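Local coordinates for protein glycosyl hydrolase (Streptomyces cattleya, PDB 7LR7) that probably hydrolyses glycosidic bonds during N-glycan breakdown, as a family 5 glycosidase that holds N-acetylglucosamine in its pocket, at residues H224-N229 and L266-A271; E153-S158 and D205-T210; T358-D363 and V419-V424. All coordinates share one frame; numbering follows the deposited sequence.

Overall arrangement
Interactions 1 and 2 build two parts of one sugar pocket, whereas interaction 3 belongs to a separate small sheet. The centres of interactions 1 and 2 lie about 17 Å apart, yet they meet at the bound N-acetylglucosamine, which both touch. His224 ND1 of interaction 1 approaches Glu153 OE2 of interaction 2 to 2.5 Å, a probable hydrogen bond, and Glu268 OE1 is 3.2 Å from the same Glu153 OE2, so two carboxylates share this corner. Interaction 3 is remote: its centre is about 24 Å from that of interaction 1 and 26 Å from that of interaction 2, with nearest atoms about 15 and 9 Å apart respectively.

Interaction 1 (H224-N229 and L266-A271); sequences HSWVFN and LQEVGA. With NAG (2-acetamido-2-deoxy-beta-D-glucopyranose), chain B.
Glu268 packs its side chain against one face of the His224 imidazole, the carboxylate and ring planes only 17° apart. Glu268 CG sits almost on the normal of the His224 ring, 3.5 Å from its centroid, and Glu268 CD, displaced toward the rim, is 3.1 Å from His224 ND1. Both residues place CG anti to the carbonyl carbon (chi1 -65° and -73°), and because they pair in a parallel bridge the two side chains rise together from the same face of the sheet. This is stacking rather than bonding: ND1 has its polar partner in Glu153, while His224 NE2 gives a nearly straight bond of 2.9 Å to Gln267 OE1, in the ring plane and on a lone pair of the amide oxygen. Held at both nitrogens, the ring can hardly rotate. Glu268 is similarly fixed, since Trp226 NE1 meets Glu268 OE1 at 2.9 Å, nearly along the C-O axis and in the indole plane, and OE2 forms a salt bridge with Arg54. Between the strands, Ser225 N donates to Glu268 O at 2.8 Å.

Past this tight end the two chains part. Trp226 still reaches across, its CZ3 lying 3.6 Å from Gly270 CA, and Gly270 N, over the indole face, is buried without a hydrogen-bond partner. Between the backbones a water takes over, donating to Ser225 O and Gly270 O and accepting from Val227 N. On the sugar side, Trp226 CD1 comes to 3.1 Å from O6 of N-acetylglucosamine, and Phe228 turns its ring edge to O5. Neighbouring parallel strands whose ends line a sugar pocket are typical of the (beta/alpha)8 barrel of family 5 glycosidases, in which strand seven, here 264-269, usually supplies a catalytic glutamate, a place consistent with that of Glu268.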
loop_
_atom_site.group_PDB
_atom_site.type_symbol
_atom_site.label_atom_id
_atom_site.label_comp_id
_atom_site.label_asym_id
_atom_site.label_seq_id
_atom_site.Cartn_x
_atom_site.Cartn_y
_atom_site.Cartn_z
ATOM N N HIS A 224 -5.478 -8.483 23.742
ATOM C CA HIS A 224 -4.164 -7.855 23.618
ATOM C C HIS A 224 -4.031 -6.835 24.745
ATOM O O HIS A 224 -4.757 -5.835 24.768
ATOM C CB HIS A 224 -3.989 -7.178 22.256
ATOM C CG HIS A 224 -3.988 -8.121 21.084
ATOM N ND1 HIS A 224 -3.784 -7.691 19.790
ATOM C CD2 HIS A 224 -4.170 -9.463 21.006
ATOM C CE1 HIS A 224 -3.838 -8.725 18.966
ATOM N NE2 HIS A 224 -4.069 -9.812 19.677
ATOM N N SER A 225 -3.099 -7.066 25.666
ATOM C CA SER A 225 -3.003 -6.274 26.889
ATOM C C SER A 225 -1.834 -5.298 26.794
ATOM O O SER A 225 -0.672 -5.720 26.794
ATOM C CB SER A 225 -2.838 -7.186 28.103
ATOM O OG SER A 225 -2.825 -6.409 29.273
ATOM N N TRP A 226 -2.141 -3.994 26.760
ATOM C CA TRP A 226 -1.146 -2.942 26.540
ATOM C C TRP A 226 -1.323 -1.814 27.549
ATOM O O TRP A 226 -2.249 -1.006 27.422
ATOM C CB TRP A 226 -1.244 -2.419 25.105
ATOM C CG TRP A 226 -0.689 -3.419 24.169
ATOM C CD1 TRP A 226 -1.384 -4.217 23.303
ATOM C CD2 TRP A 226 0.685 -3.790 24.046
ATOM N NE1 TRP A 226 -0.513 -5.025 22.607
ATOM C CE2 TRP A 226 0.762 -4.790 23.054
ATOM C CE3 TRP A 226 1.864 -3.362 24.668
ATOM C CZ2 TRP A 226 1.968 -5.373 22.675
ATOM C CZ3 TRP A 226 3.056 -3.950 24.301
ATOM C CH2 TRP A 226 3.100 -4.942 23.310
ATOM N N VAL A 227 -0.426 -1.734 28.543
ATOM C CA VAL A 227 -0.615 -0.784 29.639
ATOM C C VAL A 227 -0.289 0.653 29.220
ATOM O O VAL A 227 -0.415 1.583 30.030
ATOM C CB VAL A 227 0.192 -1.205 30.891
ATOM C CG1 VAL A 227 -0.245 -2.600 31.343
ATOM C CG2 VAL A 227 1.687 -1.169 30.646
ATOM N N PHE A 228 0.078 0.875 27.951
ATOM C CA PHE A 228 0.127 2.264 27.498
ATOM C C PHE A 228 -1.253 2.841 27.201
ATOM O O PHE A 228 -1.341 3.999 26.786
ATOM C CB PHE A 228 1.052 2.440 26.264
ATOM C CG PHE A 228 0.685 1.596 25.056
ATOM C CD1 PHE A 228 -0.495 1.795 24.367
ATOM C CD2 PHE A 228 1.568 0.647 24.578
ATOM C CE1 PHE A 228 -0.809 1.031 23.258
ATOM C CE2 PHE A 228 1.266 -0.112 23.466
ATOM C CZ PHE A 228 0.071 0.073 22.807
ATOM N N ASN A 229 -2.330 2.082 27.400
ATOM C CA ASN A 229 -3.665 2.549 27.026
ATOM C C ASN A 229 -4.253 3.558 28.010
ATOM O O ASN A 229 -5.456 3.832 27.938
ATOM C CB ASN A 229 -4.622 1.359 26.890
ATOM C CG ASN A 229 -4.728 0.545 28.172
ATOM O OD1 ASN A 229 -4.130 0.898 29.192
ATOM N ND2 ASN A 229 -5.492 -0.545 28.130
ATOM N N LEU A 266 -4.323 -14.795 25.911
ATOM C CA LEU A 266 -3.581 -13.533 26.031
ATOM C C LEU A 266 -2.599 -13.494 24.865
ATOM O O LEU A 266 -1.415 -13.821 24.982
ATOM C CB LEU A 266 -2.880 -13.423 27.385
ATOM C CG LEU A 266 -2.104 -12.116 27.601
ATOM C CD1 LEU A 266 -3.001 -10.918 27.386
ATOM C CD2 LEU A 266 -1.422 -12.043 29.009
ATOM N N GLN A 267 -3.122 -13.108 23.700
ATOM C CA GLN A 267 -2.356 -13.234 22.470
ATOM C C GLN A 267 -1.269 -12.167 22.342
ATOM O O GLN A 267 -0.279 -12.392 21.644
ATOM C CB GLN A 267 -3.293 -13.159 21.262
ATOM C CG GLN A 267 -2.754 -13.791 19.991
ATOM C CD GLN A 267 -3.728 -13.628 18.850
ATOM O OE1 GLN A 267 -4.267 -12.547 18.658
ATOM N NE2 GLN A 267 -3.978 -14.704 18.101
ATOM N N GLU A 268 -1.439 -11.012 22.974
ATOM C CA GLU A 268 -0.389 -10.001 23.001
ATOM C C GLU A 268 -0.252 -9.482 24.415
ATOM O O GLU A 268 -1.246 -9.133 25.052
ATOM C CB GLU A 268 -0.681 -8.830 22.061
ATOM C CG GLU A 268 -0.515 -9.157 20.604
ATOM C CD GLU A 268 -0.673 -7.946 19.730
ATOM O OE1 GLU A 268 -0.696 -6.808 20.278
ATOM O OE2 GLU A 268 -0.788 -8.135 18.503
ATOM N N VAL A 269 0.982 -9.430 24.895
ATOM C CA VAL A 269 1.305 -8.720 26.125
ATOM C C VAL A 269 2.771 -8.340 26.030
ATOM O O VAL A 269 3.603 -9.145 25.592
ATOM C CB VAL A 269 0.997 -9.581 27.375
ATOM C CG1 VAL A 269 1.701 -10.935 27.271
ATOM C CG2 VAL A 269 1.384 -8.859 28.650
ATOM N N GLY A 270 3.081 -7.095 26.386
ATOM C CA GLY A 270 4.447 -6.616 26.279
ATOM C C GLY A 270 4.721 -5.530 27.295
ATOM O O GLY A 270 3.831 -5.091 28.026
ATOM N N ALA A 271 5.982 -5.093 27.334
ATOM C CA ALA A 271 6.438 -4.086 28.291
ATOM C C ALA A 271 6.851 -2.814 27.550
ATOM O O ALA A 271 8.018 -2.672 27.139
ATOM C CB ALA A 271 7.600 -4.633 29.124
HETATM C C1 NAG B . -3.244 0.856 19.553
HETATM C C2 NAG B . -2.275 1.119 18.392
HETATM C C3 NAG B . -1.929 -0.180 17.648
HETATM C C4 NAG B . -1.572 -1.302 18.616
HETATM C C5 NAG B . -2.643 -1.411 19.690
HETATM C C6 NAG B . -2.352 -2.455 20.736
HETATM C C7 NAG B . -2.169 3.100 16.939
HETATM C C8 NAG B . -2.942 4.018 16.064
HETATM N N2 NAG B . -2.858 2.092 17.481
HETATM O O1 NAG B . -3.399 2.023 20.296
HETATM O O3 NAG B . -0.829 0.063 16.774
HETATM O O4 NAG B . -1.469 -2.544 17.926
HETATM O O5 NAG B . -2.738 -0.159 20.376
HETATM O O6 NAG B . -3.408 -2.520 21.684
HETATM O O7 NAG B . -0.976 3.266 17.164
HETATM O O HOH W 1 1.068 -4.408 28.412
#

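Interaction 2 (E153-S158 and D205-T210); sequences EINQFS and DDHPFT. With NAG (2-acetamido-2-deoxy-beta-D-glucopyranose), chain B.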
loop_
_atom_site.group_PDB
_atom_site.type_symbol
_atom_site.label_atom_id
_atom_site.label_comp_id
_atom_site.label_asym_id
_atom_site.label_seq_id
_atom_site.Cartn_x
_atom_site.Cartn_y
_atom_site.Cartn_z
ATOM N N GLU A 153 -5.968 -7.123 15.079
ATOM C CA GLU A 153 -6.628 -5.898 15.552
ATOM C C GLU A 153 -7.293 -5.162 14.394
ATOM O O GLU A 153 -7.192 -3.938 14.261
ATOM C CB GLU A 153 -5.631 -4.985 16.292
ATOM C CG GLU A 153 -4.756 -5.740 17.287
ATOM C CD GLU A 153 -3.774 -4.856 18.060
ATOM O OE1 GLU A 153 -3.551 -3.696 17.643
ATOM O OE2 GLU A 153 -3.226 -5.332 19.088
ATOM N N ILE A 154 -7.970 -5.927 13.532
ATOM C CA ILE A 154 -8.574 -5.354 12.338
ATOM C C ILE A 154 -9.675 -4.369 12.710
ATOM O O ILE A 154 -10.029 -3.510 11.901
ATOM C CB ILE A 154 -9.098 -6.493 11.428
ATOM C CG1 ILE A 154 -9.544 -5.958 10.061
ATOM C CG2 ILE A 154 -10.242 -7.248 12.142
ATOM C CD1 ILE A 154 -8.441 -5.879 9.017
ATOM N N ASN A 155 -10.197 -4.444 13.941
ATOM C CA ASN A 155 -11.201 -3.484 14.376
ATOM C C ASN A 155 -10.679 -2.050 14.392
ATOM O O ASN A 155 -11.483 -1.107 14.358
ATOM C CB ASN A 155 -11.739 -3.873 15.760
ATOM C CG ASN A 155 -10.681 -3.788 16.856
ATOM O OD1 ASN A 155 -9.520 -4.171 16.658
ATOM N ND2 ASN A 155 -11.093 -3.309 18.038
ATOM N N GLN A 156 -9.357 -1.850 14.434
ATOM C CA GLN A 156 -8.830 -0.484 14.400
ATOM C C GLN A 156 -9.216 0.253 13.114
ATOM O O GLN A 156 -9.178 1.485 13.082
ATOM C CB GLN A 156 -7.303 -0.499 14.566
ATOM C CG GLN A 156 -6.526 -0.933 13.328
ATOM C CD GLN A 156 -5.931 0.232 12.532
ATOM O OE1 GLN A 156 -5.430 1.204 13.098
ATOM N NE2 GLN A 156 -5.956 0.116 11.208
ATOM N N PHE A 157 -9.599 -0.466 12.060
ATOM C CA PHE A 157 -10.043 0.190 10.837
ATOM C C PHE A 157 -11.489 0.669 10.900
ATOM O O PHE A 157 -11.921 1.400 9.994
ATOM C CB PHE A 157 -9.904 -0.754 9.641
ATOM C CG PHE A 157 -8.493 -0.992 9.212
ATOM C CD1 PHE A 157 -7.807 -0.032 8.468
ATOM C CD2 PHE A 157 -7.853 -2.178 9.537
ATOM C CE1 PHE A 157 -6.496 -0.243 8.068
ATOM C CE2 PHE A 157 -6.538 -2.411 9.119
ATOM C CZ PHE A 157 -5.855 -1.437 8.399
ATOM N N SER A 158 -12.245 0.286 11.934
ATOM C CA SER A 158 -13.702 0.383 11.896
ATOM C C SER A 158 -14.258 1.692 12.448
ATOM O O SER A 158 -15.457 1.942 12.298
ATOM C CB SER A 158 -14.338 -0.787 12.666
ATOM O OG SER A 158 -14.010 -0.754 14.060
ATOM N N ASP A 205 -16.920 3.376 23.874
ATOM C CA ASP A 205 -18.360 3.373 23.662
ATOM C C ASP A 205 -18.664 3.477 22.173
ATOM O O ASP A 205 -18.055 4.279 21.457
ATOM C CB ASP A 205 -19.013 4.522 24.429
ATOM C CG ASP A 205 -18.797 4.421 25.931
ATOM O OD1 ASP A 205 -18.678 3.288 26.450
ATOM O OD2 ASP A 205 -18.747 5.475 26.598
ATOM N N ASP A 206 -19.583 2.637 21.704
ATOM C CA ASP A 206 -20.054 2.651 20.316
ATOM C C ASP A 206 -18.957 2.293 19.316
ATOM O O ASP A 206 -19.036 2.644 18.137
ATOM C CB ASP A 206 -20.688 4.001 19.963
ATOM C CG ASP A 206 -21.940 4.277 20.779
ATOM O OD1 ASP A 206 -22.784 3.355 20.901
ATOM O OD2 ASP A 206 -22.074 5.404 21.301
ATOM N N HIS A 207 -17.935 1.600 19.762
ATOM C CA HIS A 207 -17.018 0.969 18.838
ATOM C C HIS A 207 -17.717 -0.217 18.178
ATOM O O HIS A 207 -18.343 -1.024 18.874
ATOM C CB HIS A 207 -15.771 0.525 19.590
ATOM C CG HIS A 207 -14.723 -0.074 18.720
ATOM N ND1 HIS A 207 -13.966 0.674 17.843
ATOM C CD2 HIS A 207 -14.309 -1.353 18.577
ATOM C CE1 HIS A 207 -13.113 -0.118 17.219
ATOM N NE2 HIS A 207 -13.291 -1.351 17.660
ATOM N N PRO A 208 -17.633 -0.359 16.852
ATOM C CA PRO A 208 -18.456 -1.368 16.159
ATOM C C PRO A 208 -18.143 -2.805 16.538
ATOM O O PRO A 208 -19.038 -3.654 16.461
ATOM C CB PRO A 208 -18.142 -1.115 14.677
ATOM C CG PRO A 208 -17.667 0.285 14.628
ATOM C CD PRO A 208 -16.918 0.506 15.903
ATOM N N PHE A 209 -16.896 -3.116 16.880
ATOM C CA PHE A 209 -16.531 -4.447 17.339
ATOM C C PHE A 209 -16.759 -4.501 18.846
ATOM O O PHE A 209 -16.355 -3.584 19.575
ATOM C CB PHE A 209 -15.082 -4.780 16.959
ATOM C CG PHE A 209 -14.909 -5.184 15.493
ATOM C CD1 PHE A 209 -14.972 -4.234 14.478
ATOM C CD2 PHE A 209 -14.684 -6.507 15.142
ATOM C CE1 PHE A 209 -14.827 -4.591 13.153
ATOM C CE2 PHE A 209 -14.536 -6.884 13.800
ATOM C CZ PHE A 209 -14.618 -5.923 12.807
ATOM N N THR A 210 -17.468 -5.549 19.305
ATOM C CA THR A 210 -18.025 -5.550 20.656
ATOM C C THR A 210 -17.449 -6.686 21.490
ATOM O O THR A 210 -16.829 -7.604 20.941
ATOM C CB THR A 210 -19.549 -5.681 20.624
ATOM O OG1 THR A 210 -19.902 -7.004 20.181
ATOM C CG2 THR A 210 -20.172 -4.640 19.708
HETATM C C1 NAG B . -3.244 0.856 19.553
HETATM C C2 NAG B . -2.275 1.119 18.392
HETATM C C3 NAG B . -1.929 -0.180 17.648
HETATM C C4 NAG B . -1.572 -1.302 18.616
HETATM C C5 NAG B . -2.643 -1.411 19.690
HETATM C C6 NAG B . -2.352 -2.455 20.736
HETATM C C7 NAG B . -2.169 3.100 16.939
HETATM C C8 NAG B . -2.942 4.018 16.064
HETATM N N2 NAG B . -2.858 2.092 17.481
HETATM O O1 NAG B . -3.399 2.023 20.296
HETATM O O3 NAG B . -0.829 0.063 16.774
HETATM O O4 NAG B . -1.469 -2.544 17.926
HETATM O O5 NAG B . -2.738 -0.159 20.376
HETATM O O6 NAG B . -3.408 -2.520 21.684
HETATM O O7 NAG B . -0.976 3.266 17.164
#
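Asn155 meets both Phe209 and His207 from a short 3-10 turn that follows strand 145-152, the fourth strand of the (beta/alpha)8 barrel. Its side chain can be followed outward atom by atom. Asn155 CB rests over one face of the Phe209 ring in a CH-pi contact, 3.8 Å from the centroid and nearest to CG. The next atom, CG, is set between the backbone N and the carbonyl carbon (chi1 65°), which turns the amide from the phenyl ring toward the imidazole. Of its two tips, OD1 accepts from the backbone N of Tyr198, and Asn155 ND2 donates to His207 NE2 at 3.0 Å. That bond is bent, 139° at the hydrogen: the amide and imidazole planes stand nearly perpendicular, and each partner lies tilted, by nearly 30°, out of the other's plane.

Pro208 CD lies over one face of the His207 ring. His207 CE1 also touches Ser158 OG at 3.3 Å. Replacing the histidine by an alanine would probably deprive Asn155 ND2 of this acceptor and leave a gap beside the Ser158 hydroxyl. Helix 170-187 also packs on Phe209, through Ala173 and Leu177.

Glu153, just before the turn, lies in the pocket proper. Glu153 OE1 lies 2.4 Å from O4 of N-acetylglucosamine, a hydrogen bond so short that its exact length is doubtful, and Gln156 OE1 bonds Trp113 NE1 of the second subunit. The turn closes on itself at the Asn155 carbonyl, where Asn155 O accepts from both Ser158 N and, at 2.6 Å on a lone pair in the carbonyl plane, Ser158 OG.

Interaction 3 (T358-D363 and V419-V424); sequences TALVVD and VTPHDV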
loop_
_atom_site.group_PDB
_atom_site.type_symbol
_atom_site.label_atom_id
_atom_site.label_comp_id
_atom_site.label_asym_id
_atom_site.label_seq_id
_atom_site.Cartn_x
_atom_site.Cartn_y
_atom_site.Cartn_z
ATOM N N THR A 358 -15.874 -15.070 43.386
ATOM C CA THR A 358 -16.474 -13.754 43.543
ATOM C C THR A 358 -16.503 -13.058 42.189
ATOM O O THR A 358 -15.465 -12.935 41.533
ATOM C CB THR A 358 -15.689 -12.918 44.556
ATOM O OG1 THR A 358 -15.665 -13.607 45.813
ATOM C CG2 THR A 358 -16.354 -11.576 44.741
ATOM N N ALA A 359 -17.686 -12.610 41.770
ATOM C CA ALA A 359 -17.851 -11.939 40.484
ATOM C C ALA A 359 -18.215 -10.472 40.682
ATOM O O ALA A 359 -19.095 -10.145 41.486
ATOM C CB ALA A 359 -18.918 -12.639 39.637
ATOM N N LEU A 360 -17.509 -9.597 39.971
ATOM C CA LEU A 360 -17.846 -8.178 39.890
ATOM C C LEU A 360 -18.881 -7.956 38.796
ATOM O O LEU A 360 -18.679 -8.387 37.657
ATOM C CB LEU A 360 -16.593 -7.366 39.556
ATOM C CG LEU A 360 -16.389 -5.895 39.916
ATOM C CD1 LEU A 360 -15.747 -5.200 38.733
ATOM C CD2 LEU A 360 -17.656 -5.183 40.380
ATOM N N VAL A 361 -19.972 -7.262 39.124
ATOM C CA VAL A 361 -21.015 -7.002 38.135
ATOM C C VAL A 361 -20.518 -5.976 37.120
ATOM O O VAL A 361 -19.968 -4.930 37.482
ATOM C CB VAL A 361 -22.304 -6.524 38.816
ATOM C CG1 VAL A 361 -23.398 -6.268 37.784
ATOM C CG2 VAL A 361 -22.778 -7.542 39.804
ATOM N N VAL A 362 -20.705 -6.276 35.842
ATOM C CA VAL A 362 -20.298 -5.401 34.750
ATOM C C VAL A 362 -21.577 -4.911 34.077
ATOM O O VAL A 362 -22.264 -5.683 33.393
ATOM C CB VAL A 362 -19.373 -6.130 33.767
ATOM C CG1 VAL A 362 -19.117 -5.292 32.505
ATOM C CG2 VAL A 362 -18.055 -6.476 34.459
ATOM N N ASP A 363 -21.927 -3.639 34.306
ATOM C CA ASP A 363 -23.146 -3.040 33.754
ATOM C C ASP A 363 -22.747 -2.051 32.667
ATOM O O ASP A 363 -22.230 -0.968 32.952
ATOM C CB ASP A 363 -23.985 -2.347 34.826
ATOM C CG ASP A 363 -25.347 -1.870 34.288
ATOM O OD1 ASP A 363 -26.279 -1.696 35.102
ATOM O OD2 ASP A 363 -25.488 -1.674 33.055
ATOM N N VAL A 419 -20.813 -9.042 43.605
ATOM C CA VAL A 419 -20.719 -7.674 44.098
ATOM C C VAL A 419 -20.695 -6.717 42.915
ATOM O O VAL A 419 -20.251 -7.065 41.815
ATOM C CB VAL A 419 -19.474 -7.460 44.989
ATOM C CG1 VAL A 419 -19.515 -8.424 46.157
ATOM C CG2 VAL A 419 -18.186 -7.638 44.191
ATOM N N THR A 420 -21.188 -5.505 43.151
ATOM C CA THR A 420 -21.220 -4.394 42.217
ATOM C C THR A 420 -20.134 -3.377 42.558
ATOM O O THR A 420 -19.584 -3.380 43.669
ATOM C CB THR A 420 -22.597 -3.720 42.254
ATOM O OG1 THR A 420 -22.702 -2.920 43.437
ATOM C CG2 THR A 420 -23.707 -4.771 42.250
ATOM N N PRO A 421 -19.776 -2.499 41.612
ATOM C CA PRO A 421 -18.817 -1.434 41.948
ATOM C C PRO A 421 -19.308 -0.529 43.064
ATOM O O PRO A 421 -18.503 -0.048 43.871
ATOM C CB PRO A 421 -18.657 -0.675 40.622
ATOM C CG PRO A 421 -19.065 -1.662 39.573
ATOM C CD PRO A 421 -20.142 -2.485 40.186
ATOM N N HIS A 422 -20.618 -0.283 43.120
ATOM C CA HIS A 422 -21.204 0.465 44.227
ATOM C C HIS A 422 -20.943 -0.233 45.559
ATOM O O HIS A 422 -20.684 0.427 46.574
ATOM C CB HIS A 422 -22.707 0.646 43.971
ATOM C CG HIS A 422 -23.394 1.562 44.935
ATOM N ND1 HIS A 422 -23.336 2.936 44.831
ATOM C CD2 HIS A 422 -24.181 1.298 46.005
ATOM C CE1 HIS A 422 -24.044 3.479 45.807
ATOM N NE2 HIS A 422 -24.570 2.507 46.531
ATOM N N ASP A 423 -20.989 -1.571 45.575
ATOM C CA ASP A 423 -20.643 -2.313 46.789
ATOM C C ASP A 423 -19.190 -2.076 47.178
ATOM O O ASP A 423 -18.885 -1.760 48.334
ATOM C CB ASP A 423 -20.889 -3.808 46.596
ATOM C CG ASP A 423 -22.353 -4.144 46.464
ATOM O OD1 ASP A 423 -23.189 -3.246 46.688
ATOM O OD2 ASP A 423 -22.665 -5.308 46.134
ATOM N N VAL A 424 -18.273 -2.236 46.221
ATOM C CA VAL A 424 -16.860 -1.965 46.461
ATOM C C VAL A 424 -16.633 -0.505 46.837
ATOM O O VAL A 424 -15.651 -0.193 47.519
ATOM C CB VAL A 424 -16.040 -2.376 45.216
ATOM C CG1 VAL A 424 -14.545 -2.162 45.431
ATOM C CG2 VAL A 424 -16.319 -3.836 44.856
#
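Leu360 lays CD2 against the start of a short helix, 3.7 Å from Pro421 CD and in touch with Pro421 N as well. Leu360 CG is anti to the backbone N (chi1 -155°), which sends the side chain toward the helix start; Leu360 CD2 is also 3.5 Å from Val419 O. Next along the strand, Val361 points toward the other segment; Val361 CG2 meets Thr420 CG2 at 3.8 Å, the two side chains lying side by side and pointing the same way.

Two backbone bonds set the register between the segments. Val419 N donates to Ala359 O at 2.9 Å, and Val361 N donates to Val419 O at 2.7 Å, so Val419 is bonded through both its N and O to residues on either side of Leu360, as parallel strands require. The Val419 oxygen also receives a CA-H contact from Leu360. Strand 358-362 is the middle one of a three-stranded parallel sheet, with 397-400 on its other side, and helix 381-392 packs on both Leu360 and Pro421.

Directly after the strand, Thr420 caps the helix: Asp423 N donates to Thr420 OG1 at 3.1 Å, and a weak return bond from Thr420 N to Asp423 OD2 completes a capping box. The chemistry thus implies a division of labour, in which backbone bonds join the strands, Leu360 packs against the proline, and the capping box satisfies the first turn of the helix.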